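Local atomic coordinates of 3-oxoacyl-(Acyl-carrier protein) synthase (Burkholderia xenovorans, PDB entry 4EFI), a protein that probably catalyses the condensation of an acyl group with malonyl-acyl-carrier protein, as 3-oxoacyl-acyl-carrier-protein synthases of the thiolase superfamily do. Residues R203-P208 and L231-G236. Residues are numbered along the deposited sequence; the frame is centred on the assembly and turned at random.
Sequences RNLIVP and LFMDGG
R203 meets F232 through its backbone: the carbonyl O of R203 lies 3.7 Å from CE2 of the F232 ring, approaching obliquely, and also accepts a hydrogen bond from R222. At N204 main chain and side chain both take part. N204 O accepts a nearly straight hydrogen bond from D234 N (2.9 Å, 174° at the hydrogen), with the donor tilted out of the carbonyl plane, and M233 CA adds a CA-H...O contact to the same oxygen. The N204 amide runs alongside the D234 carboxylate, the two planes 76° apart; N204 OD1 lies 4.0 Å from D234 CB, the two side chains pointing the same way. What links these two polar ends is R222, whose NH1 hydrogen-bonds N204 OD1 and forms a salt bridge with D234 OD2; N204 ND2 is hydrogen-bonded to Y334 OH.

L205 pairs with M233 as a non-hydrogen-bonded antiparallel pair, both side chains on one face, near I238 of helix 235-257. L205 CD2 makes the apolar contacts, 3.6 Å from L231 CD1 and 4.0 Å from M233 CG. I206 and F232 form the hydrogen-bonded pair, closed by I206 N to F232 O and by F232 N to I206 O (2.8 Å). On this other face I206 CG2 approaches F232 CD2 at 4.0 Å; with CG1 anti to the backbone N (chi1 -177°), the longer branch leads away from the ring. Beyond the last bridge, V207 CG2 still packs against L231 CA at 3.9 Å.

D234 then serves as N-cap of helix 235-257, its OD1 accepting from E237 N. The whole illustrates a minimal two-stranded antiparallel ribbon: it closes a long surface loop and delivers the chain into the following helix, here within a thiolase-like fold.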
loop_
_atom_site.group_PDB
_atom_site.type_symbol
_atom_site.label_atom_id
_atom_site.label_comp_id
_atom_site.label_asym_id
_atom_site.label_seq_id
_atom_site.Cartn_x
_atom_site.Cartn_y
_atom_site.Cartn_z
ATOM N N ARG A 203 7.863 14.945 10.754
ATOM C CA ARG A 203 7.834 14.761 12.206
ATOM C C ARG A 203 6.493 14.246 12.739
ATOM O O ARG A 203 6.383 13.951 13.924
ATOM C CB ARG A 203 8.203 16.071 12.918
ATOM C CG ARG A 203 7.115 17.115 12.860
ATOM C CD ARG A 203 7.595 18.487 13.354
ATOM N NE ARG A 203 8.095 18.479 14.730
ATOM C CZ ARG A 203 7.363 18.738 15.809
ATOM N NH1 ARG A 203 6.072 19.015 15.703
ATOM N NH2 ARG A 203 7.924 18.721 17.009
ATOM N N ASN A 204 5.482 14.123 11.877
ATOM C CA ASN A 204 4.165 13.659 12.316
ATOM C C ASN A 204 3.925 12.162 12.091
ATOM O O ASN A 204 2.945 11.608 12.579
ATOM C CB ASN A 204 3.065 14.489 11.650
ATOM C CG ASN A 204 3.127 15.922 12.070
ATOM O OD1 ASN A 204 3.519 16.225 13.196
ATOM N ND2 ASN A 204 2.763 16.830 11.170
ATOM N N LEU A 205 4.831 11.516 11.374
ATOM C CA LEU A 205 4.731 10.081 11.112
ATOM C C LEU A 205 6.149 9.627 10.821
ATOM O O LEU A 205 6.696 9.839 9.724
ATOM C CB LEU A 205 3.793 9.804 9.929
ATOM C CG LEU A 205 2.837 8.624 10.097
ATOM C CD1 LEU A 205 1.838 8.535 8.925
ATOM C CD2 LEU A 205 3.632 7.338 10.261
ATOM N N ILE A 206 6.773 9.030 11.841
ATOM C CA ILE A 206 8.214 8.881 11.853
ATOM C C ILE A 206 8.633 7.770 12.820
ATOM O O ILE A 206 7.987 7.555 13.830
ATOM C CB ILE A 206 8.900 10.245 12.226
ATOM C CG1 ILE A 206 10.427 10.138 12.165
ATOM C CG2 ILE A 206 8.457 10.731 13.585
ATOM C CD1 ILE A 206 11.102 11.496 12.036
ATOM N N VAL A 207 9.720 7.080 12.464
ATOM C CA VAL A 207 10.442 6.237 13.429
ATOM C C VAL A 207 11.697 7.043 13.847
ATOM O O VAL A 207 12.617 7.224 13.049
ATOM C CB VAL A 207 10.831 4.881 12.811
ATOM C CG1 VAL A 207 11.670 4.073 13.773
ATOM C CG2 VAL A 207 9.580 4.107 12.432
ATOM N N PRO A 208 11.724 7.587 15.058
ATOM C CA PRO A 208 12.805 8.521 15.401
ATOM C C PRO A 208 14.215 7.940 15.299
ATOM O O PRO A 208 15.119 8.633 14.797
ATOM C CB PRO A 208 12.466 8.917 16.838
ATOM C CG PRO A 208 10.964 8.883 16.849
ATOM C CD PRO A 208 10.654 7.623 16.074
ATOM N N LEU A 231 7.429 3.260 15.805
ATOM C CA LEU A 231 6.648 4.188 15.025
ATOM C C LEU A 231 5.914 5.174 15.909
ATOM O O LEU A 231 5.228 4.791 16.852
ATOM C CB LEU A 231 5.639 3.401 14.185
ATOM C CG LEU A 231 4.720 4.213 13.286
ATOM C CD1 LEU A 231 5.505 4.898 12.202
ATOM C CD2 LEU A 231 3.636 3.301 12.674
ATOM N N PHE A 232 6.068 6.450 15.556
ATOM C CA PHE A 232 5.324 7.554 16.150
ATOM C C PHE A 232 4.350 8.133 15.134
ATOM O O PHE A 232 4.702 8.372 13.994
ATOM C CB PHE A 232 6.288 8.659 16.611
ATOM C CG PHE A 232 5.587 9.911 17.057
ATOM C CD1 PHE A 232 5.121 10.027 18.361
ATOM C CD2 PHE A 232 5.359 10.957 16.170
ATOM C CE1 PHE A 232 4.465 11.141 18.774
ATOM C CE2 PHE A 232 4.695 12.087 16.586
ATOM C CZ PHE A 232 4.248 12.183 17.891
ATOM N N MET A 233 3.120 8.350 15.571
ATOM C CA MET A 233 2.115 9.009 14.751
ATOM C C MET A 233 1.411 10.089 15.537
ATOM O O MET A 233 0.897 9.835 16.633
ATOM C CB MET A 233 1.052 8.011 14.291
ATOM C CG MET A 233 1.601 6.802 13.636
ATOM S SD MET A 233 0.281 5.668 13.109
ATOM C CE MET A 233 -0.542 6.647 11.850
ATOM N N ASP A 234 1.364 11.294 14.982
ATOM C CA ASP A 234 0.550 12.368 15.544
ATOM C C ASP A 234 -0.811 12.301 14.864
ATOM O O ASP A 234 -0.997 12.829 13.769
ATOM C CB ASP A 234 1.208 13.743 15.306
ATOM C CG ASP A 234 0.497 14.875 16.025
ATOM O OD1 ASP A 234 -0.740 14.830 16.105
ATOM O OD2 ASP A 234 1.184 15.804 16.508
ATOM N N GLY A 235 -1.772 11.664 15.526
ATOM C CA GLY A 235 -3.048 11.364 14.891
ATOM C C GLY A 235 -3.835 12.581 14.446
ATOM O O GLY A 235 -4.441 12.574 13.380
ATOM N N GLY A 236 -3.820 13.621 15.269
ATOM C CA GLY A 236 -4.538 14.845 14.962
ATOM C C GLY A 236 -3.973 15.543 13.742
ATOM O O GLY A 236 -4.720 16.011 12.871
#